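Local structure of FI20010p1 (Drosophila melanogaster, 7CFB) at residues A125-I128 with D129-E132; I166-M169 with H170-V173; M218-L221 with N222-E226. The protein probably acts in piRNA-guided gene silencing, as a Tudor-domain protein linked to assembly of the piRNA amplification complex through Aub. All coordinates share one frame; numbering follows the deposited sequence.

How the contacts relate
The three contacts illustrate how local chain geometry varies with place in a fold. Contact 1, its centre about 3 Å from the centre of the chain, is a buried turn joining strands 123-127 and 132-136, where aromatic and aliphatic side chains mix with satisfied charges. Contact 2, its centre about 17 Å from that of the chain, is a surface contact between helix 166-169 and the residues after it, held mainly by backbone hydrogen bonds. Contact 3 is partly buried within helix 215-228, with regular bonds and one apolar flank. Contacts 1 and 3 meet where F130 CZ lies 3.8 Å from I224 CG2; contact 2 packs against contact 3 near V173 and D225, but does not touch contact 1.

Contact 1 (A125-I128 with D129-E132); sequences AYLI and DFGE
The ring of Y126 reaches across the turn to G131 and E132, its CD1 3.3 Å from E132 O and its hydroxyl OH 3.5 Å from G131 CA. CG is anti to the backbone N (chi1 -179°), which directs the ring toward the G131 and E132 peptides; the backbone N of I128 lies over the rim of one face, and H133 stacks on the ring. Without the ring, as with an alanine here, H133 is likely to lose its stacking partner and a gap to open beside G131. L127 and F130 slant across one another, L127 CD1 meeting F130 CD2 at 4.0 Å, while L127 CD1 also lies 3.8 Å from E132 OE1, an oxygen salt-bridged to K233. I128 and D129 run side by side; D129 OD2 forms a salt bridge with R111 and OD1 a hydrogen bond with Q155 N. The backbone closes the turn: L127 N donates almost straight to E132 O (2.8 Å, 176°), and L127 O receives F130 N at 3.1 Å and, weakly, G131 N at 2.9 Å. G131, at positive phi, and E132 both face L127, a G1 beta bulge that closes a hairpin in this tudor domain of the SH3 clan.

Contact 2 (I166-M169 with H170-V173); sequences IANM and HCFV
F172 brings its ring obliquely up to the carbonyl oxygens of N168 and M169, CD2 standing 3.9 Å from N168 O. The second ring, the imidazole of H170, behaves differently. The H170 side chain touches A167 O through CB, 3.3 Å away, while the imidazole, with CG anti to the backbone N (chi1 -173°), swings off the turn; the side chain also touches V57 and V59. The third flat group, the amide of N168, bends back toward the following residues, and its OD1 comes to 3.7 Å from C171 SG.

C171 SG also stands 3.0 Å from N168 O, and the chi1 of C171, -25°, lies about midway between eclipsed and staggered. M169 bends at both chi2 and chi3 and turns to L54 and C164, while I166 and V173 both lean on V57; these apolar groups seat the turn against strand 49-57.

Backbone bonds carry most of the cohesion. H170 N is shared between I166 O at 3.1 Å and A167 O at 3.3 Å. The next two donors each reach back three residues: C171 N to N168 O, and F172 N to M169 O at 2.9 Å, both approaching from above the carbonyl plane instead of along a lone pair. F172 O is in turn met by T175 OG1. The chemistry therefore implies a turn whose shape is set by the main chain, with N168 O serving a backbone donor, with C171 SG and the F172 ring also near it, and with little apolar contact between the turn's own side chains.

Contact 3 (M218-L221 with N222-E226); sequences MAML and NEIDE
M220 and I224, one helical turn apart, lie side by side and point the same way, with M220 CE 4.1 Å from I224 CD1. The methionine leaves with CG anti to the backbone N (chi1 -174°), continues extended through chi2, and bends only at chi3 (67°), which brings its terminal methyl to the isoleucine. In I224 the longer branch, CG1, is anti to the carbonyl carbon, and CG2 takes the place anti to the backbone N. Its CG1 consequently rests 3.4 Å from M220 O while CD1 extends to M220 CE and L221 CD2. L221 meets the same methyl aslant, CD2 to I224 CD1 at 4.0 Å, so one terminal carbon of I224 bridges two residues of the preceding turn. This apolar flank faces inward: M220 and I224 touch L80 of helix 74-80, I224 also reaches F130, and L221 lies on Y176.

N222 folds its amide back over the preceding turn, with ND2 3.6 Å from M218 O, a carbonyl that already accepts N222 N. D225 sends its carboxylate away, where OD1 is hydrogen-bonded to N174 ND2.

The backbone repeats the regular helical pattern, each donor reaching back four residues; I224 N meets M220 O at 2.9 Å in the carbonyl plane, whereas D225 N, also 2.9 Å from L221 O, is tilted from it. The chemistry is consistent with a broadly amphipathic helix: the M220, L221 and I224 side chains pack inward, while the polar side chains of N222 and D225 lie on another side.

Contact 1 (A125-I128 with D129-E132)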
loop_
_atom_site.group_PDB
_atom_site.type_symbol
_atom_site.label_atom_id
_atom_site.label_comp_id
_atom_site.label_asym_id
_atom_site.label_seq_id
_atom_site.Cartn_x
_atom_site.Cartn_y
_atom_site.Cartn_z
ATOM N N ALA A 125 -2.692 -10.332 3.995
ATOM C CA ALA A 125 -3.197 -9.280 3.102
ATOM C C ALA A 125 -2.093 -8.299 2.735
ATOM O O ALA A 125 -1.175 -8.144 3.491
ATOM C CB ALA A 125 -4.339 -8.578 3.773
ATOM N N TYR A 126 -2.243 -7.659 1.593
ATOM C CA TYR A 126 -1.255 -6.679 1.110
ATOM C C TYR A 126 -1.908 -5.316 0.877
ATOM O O TYR A 126 -2.863 -5.217 0.193
ATOM C CB TYR A 126 -0.594 -7.225 -0.150
ATOM C CG TYR A 126 0.463 -6.353 -0.763
ATOM C CD1 TYR A 126 1.505 -5.876 -0.006
ATOM C CD2 TYR A 126 0.420 -6.003 -2.090
ATOM C CE1 TYR A 126 2.496 -5.095 -0.548
ATOM C CE2 TYR A 126 1.388 -5.196 -2.645
ATOM C CZ TYR A 126 2.436 -4.744 -1.874
ATOM O OH TYR A 126 3.410 -3.964 -2.379
ATOM N N LEU A 127 -1.311 -4.293 1.445
ATOM C CA LEU A 127 -1.773 -2.907 1.241
ATOM C C LEU A 127 -1.012 -2.412 0.015
ATOM O O LEU A 127 0.087 -1.958 0.146
ATOM C CB LEU A 127 -1.483 -2.105 2.508
ATOM C CG LEU A 127 -2.097 -2.653 3.787
ATOM C CD1 LEU A 127 -2.092 -1.620 4.869
ATOM C CD2 LEU A 127 -3.507 -3.116 3.552
ATOM N N ILE A 128 -1.671 -2.486 -1.130
ATOM C CA ILE A 128 -1.056 -2.243 -2.464
ATOM C C ILE A 128 -0.477 -0.835 -2.582
ATOM O O ILE A 128 0.469 -0.685 -3.290
ATOM C CB ILE A 128 -1.994 -2.643 -3.619
ATOM C CG1 ILE A 128 -3.163 -1.680 -3.802
ATOM C CG2 ILE A 128 -2.455 -4.076 -3.474
ATOM C CD1 ILE A 128 -4.022 -1.973 -4.980
ATOM N N ASP A 129 -1.105 0.158 -1.982
ATOM C CA ASP A 129 -0.619 1.551 -2.087
ATOM C C ASP A 129 0.488 1.864 -1.084
ATOM O O ASP A 129 1.177 2.819 -1.331
ATOM C CB ASP A 129 -1.787 2.535 -2.109
ATOM C CG ASP A 129 -2.749 2.258 -3.241
ATOM O OD1 ASP A 129 -2.297 1.871 -4.274
ATOM O OD2 ASP A 129 -3.913 2.372 -3.036
ATOM N N PHE A 130 0.598 1.108 0.008
ATOM C CA PHE A 130 1.620 1.360 1.057
ATOM C C PHE A 130 2.791 0.374 1.019
ATOM O O PHE A 130 3.774 0.648 1.632
ATOM C CB PHE A 130 1.012 1.286 2.452
ATOM C CG PHE A 130 -0.117 2.233 2.740
ATOM C CD1 PHE A 130 -0.414 3.280 1.895
ATOM C CD2 PHE A 130 -0.896 2.071 3.867
ATOM C CE1 PHE A 130 -1.467 4.133 2.162
ATOM C CE2 PHE A 130 -1.935 2.939 4.149
ATOM C CZ PHE A 130 -2.214 3.972 3.295
ATOM N N GLY A 131 2.695 -0.697 0.258
ATOM C CA GLY A 131 3.751 -1.709 0.230
ATOM C C GLY A 131 3.895 -2.457 1.540
ATOM O O GLY A 131 4.976 -2.861 1.824
ATOM N N GLU A 132 2.791 -2.670 2.256
ATOM C CA GLU A 132 2.878 -3.349 3.574
ATOM C C GLU A 132 2.066 -4.641 3.587
ATOM O O GLU A 132 0.942 -4.650 3.047
ATOM C CB GLU A 132 2.265 -2.469 4.655
ATOM C CG GLU A 132 3.093 -1.253 4.982
ATOM C CD GLU A 132 2.405 -0.432 6.048
ATOM O OE1 GLU A 132 1.275 -0.791 6.436
ATOM O OE2 GLU A 132 2.998 0.571 6.492
#

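Contact 2 (I166-M169 with H170-V173)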
loop_
_atom_site.group_PDB
_atom_site.type_symbol
_atom_site.label_atom_id
_atom_site.label_comp_id
_atom_site.label_asym_id
_atom_site.label_seq_id
_atom_site.Cartn_x
_atom_site.Cartn_y
_atom_site.Cartn_z
ATOM N N ILE A 166 19.512 2.643 5.714
ATOM C CA ILE A 166 18.103 2.204 5.633
ATOM C C ILE A 166 17.419 2.524 6.949
ATOM O O ILE A 166 16.304 2.998 6.907
ATOM C CB ILE A 166 18.069 0.704 5.357
ATOM C CG1 ILE A 166 18.856 0.378 4.094
ATOM C CG2 ILE A 166 16.654 0.202 5.287
ATOM C CD1 ILE A 166 20.366 0.472 4.296
ATOM N N ALA A 167 18.087 2.292 8.067
ATOM C CA ALA A 167 17.443 2.580 9.362
ATOM C C ALA A 167 17.101 4.064 9.449
ATOM O O ALA A 167 16.030 4.399 9.886
ATOM C CB ALA A 167 18.361 2.163 10.479
ATOM N N ASN A 168 18.009 4.920 9.022
ATOM C CA ASN A 168 17.764 6.381 9.038
ATOM C C ASN A 168 16.647 6.739 8.060
ATOM O O ASN A 168 15.862 7.596 8.374
ATOM C CB ASN A 168 19.024 7.220 8.852
ATOM C CG ASN A 168 18.736 8.665 9.177
ATOM O OD1 ASN A 168 17.941 8.951 10.066
ATOM N ND2 ASN A 168 19.328 9.580 8.435
ATOM N N MET A 169 16.563 6.023 6.937
ATOM C CA MET A 169 15.554 6.226 5.876
ATOM C C MET A 169 14.147 5.957 6.420
ATOM O O MET A 169 13.254 6.639 6.013
ATOM C CB MET A 169 15.848 5.337 4.676
ATOM C CG MET A 169 17.055 5.759 3.890
ATOM S SD MET A 169 17.082 7.468 3.418
ATOM C CE MET A 169 15.715 7.486 2.276
ATOM N N HIS A 170 14.010 5.056 7.393
ATOM C CA HIS A 170 12.726 4.673 8.020
ATOM C C HIS A 170 12.024 5.879 8.637
ATOM O O HIS A 170 10.824 5.898 8.603
ATOM C CB HIS A 170 12.925 3.558 9.041
ATOM C CG HIS A 170 11.629 3.055 9.553
ATOM N ND1 HIS A 170 10.910 3.721 10.492
ATOM C CD2 HIS A 170 10.890 1.989 9.213
ATOM C CE1 HIS A 170 9.798 3.081 10.728
ATOM N NE2 HIS A 170 9.763 2.023 9.969
ATOM N N CYS A 171 12.779 6.871 9.122
ATOM C CA CYS A 171 12.173 8.082 9.744
ATOM C C CYS A 171 11.549 8.984 8.669
ATOM O O CYS A 171 10.654 9.780 9.013
ATOM C CB CYS A 171 13.219 8.869 10.526
ATOM S SG CYS A 171 14.605 7.853 11.100
ATOM N N PHE A 172 12.012 8.855 7.422
ATOM C CA PHE A 172 11.527 9.660 6.273
ATOM C C PHE A 172 10.338 9.012 5.560
ATOM O O PHE A 172 9.985 9.462 4.491
ATOM C CB PHE A 172 12.680 10.004 5.339
ATOM C CG PHE A 172 13.564 11.045 5.944
ATOM C CD1 PHE A 172 13.035 12.262 6.330
ATOM C CD2 PHE A 172 14.880 10.773 6.244
ATOM C CE1 PHE A 172 13.826 13.225 6.924
ATOM C CE2 PHE A 172 15.663 11.737 6.852
ATOM C CZ PHE A 172 15.139 12.955 7.187
ATOM N N VAL A 173 9.735 7.981 6.145
ATOM C CA VAL A 173 8.522 7.351 5.549
ATOM C C VAL A 173 7.387 8.384 5.550
ATOM O O VAL A 173 7.294 9.163 6.484
ATOM C CB VAL A 173 8.153 6.038 6.262
ATOM C CG1 VAL A 173 6.789 5.499 5.892
ATOM C CG2 VAL A 173 9.169 4.957 6.006
#

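Contact 3 (M218-L221 with N222-E226)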
loop_
_atom_site.group_PDB
_atom_site.type_symbol
_atom_site.label_atom_id
_atom_site.label_comp_id
_atom_site.label_asym_id
_atom_site.label_seq_id
_atom_site.Cartn_x
_atom_site.Cartn_y
_atom_site.Cartn_z
ATOM N N MET A 218 0.387 16.957 0.743
ATOM C CA MET A 218 1.061 16.922 2.061
ATOM C C MET A 218 0.032 16.632 3.158
ATOM O O MET A 218 0.360 15.942 4.104
ATOM C CB MET A 218 1.798 18.225 2.340
ATOM C CG MET A 218 2.878 18.491 1.337
ATOM S SD MET A 218 4.312 17.449 1.594
ATOM C CE MET A 218 4.935 18.126 3.125
ATOM N N ALA A 219 -1.171 17.181 3.028
ATOM C CA ALA A 219 -2.224 16.921 4.022
ATOM C C ALA A 219 -2.565 15.433 4.006
ATOM O O ALA A 219 -2.726 14.851 5.058
ATOM C CB ALA A 219 -3.424 17.760 3.713
ATOM N N MET A 220 -2.655 14.848 2.826
ATOM C CA MET A 220 -2.961 13.410 2.758
ATOM C C MET A 220 -1.838 12.604 3.419
ATOM O O MET A 220 -2.137 11.671 4.103
ATOM C CB MET A 220 -3.109 12.972 1.312
ATOM C CG MET A 220 -3.550 11.578 1.236
ATOM S SD MET A 220 -3.399 10.986 -0.381
ATOM C CE MET A 220 -1.637 10.976 -0.643
ATOM N N LEU A 221 -0.590 12.990 3.211
ATOM C CA LEU A 221 0.534 12.239 3.804
ATOM C C LEU A 221 0.477 12.293 5.335
ATOM O O LEU A 221 0.822 11.311 5.943
ATOM C CB LEU A 221 1.849 12.724 3.208
ATOM C CG LEU A 221 2.144 12.225 1.800
ATOM C CD1 LEU A 221 3.617 12.350 1.514
ATOM C CD2 LEU A 221 1.691 10.794 1.632
ATOM N N ASN A 222 0.075 13.418 5.911
ATOM C CA ASN A 222 -0.101 13.504 7.379
ATOM C C ASN A 222 -1.187 12.517 7.808
ATOM O O ASN A 222 -0.997 11.861 8.785
ATOM C CB ASN A 222 -0.443 14.923 7.814
ATOM C CG ASN A 222 0.726 15.873 7.667
ATOM O OD1 ASN A 222 1.874 15.447 7.672
ATOM N ND2 ASN A 222 0.445 17.156 7.545
ATOM N N GLU A 223 -2.279 12.419 7.070
ATOM C CA GLU A 223 -3.375 11.480 7.408
ATOM C C GLU A 223 -2.855 10.038 7.306
ATOM O O GLU A 223 -3.250 9.207 8.110
ATOM C CB GLU A 223 -4.590 11.753 6.523
ATOM C CG GLU A 223 -5.775 12.364 7.256
ATOM C CD GLU A 223 -7.128 12.208 6.576
ATOM O OE1 GLU A 223 -7.949 11.401 7.026
ATOM O OE2 GLU A 223 -7.356 12.894 5.601
ATOM N N ILE A 224 -2.037 9.755 6.299
ATOM C CA ILE A 224 -1.481 8.387 6.141
ATOM C C ILE A 224 -0.539 8.082 7.302
ATOM O O ILE A 224 -0.644 7.019 7.868
ATOM C CB ILE A 224 -0.798 8.185 4.773
ATOM C CG1 ILE A 224 -1.793 8.344 3.627
ATOM C CG2 ILE A 224 -0.120 6.833 4.730
ATOM C CD1 ILE A 224 -1.218 8.134 2.265
ATOM N N ASP A 225 0.286 9.048 7.662
ATOM C CA ASP A 225 1.317 8.837 8.704
ATOM C C ASP A 225 0.675 8.494 10.045
ATOM O O ASP A 225 1.245 7.693 10.740
ATOM C CB ASP A 225 2.368 9.939 8.699
ATOM C CG ASP A 225 3.627 9.557 9.437
ATOM O OD1 ASP A 225 4.249 8.591 9.054
ATOM O OD2 ASP A 225 3.945 10.221 10.388
ATOM N N GLU A 226 -0.454 9.097 10.387
ATOM C CA GLU A 226 -1.110 8.750 11.672
ATOM C C GLU A 226 -1.538 7.281 11.674
ATOM O O GLU A 226 -1.380 6.657 12.692
ATOM C CB GLU A 226 -2.188 9.774 11.999
ATOM C CG GLU A 226 -1.632 11.169 11.863
ATOM C CD GLU A 226 -2.107 12.172 12.879
ATOM O OE1 GLU A 226 -2.847 13.086 12.491
ATOM O OE2 GLU A 226 -1.745 12.021 14.049
#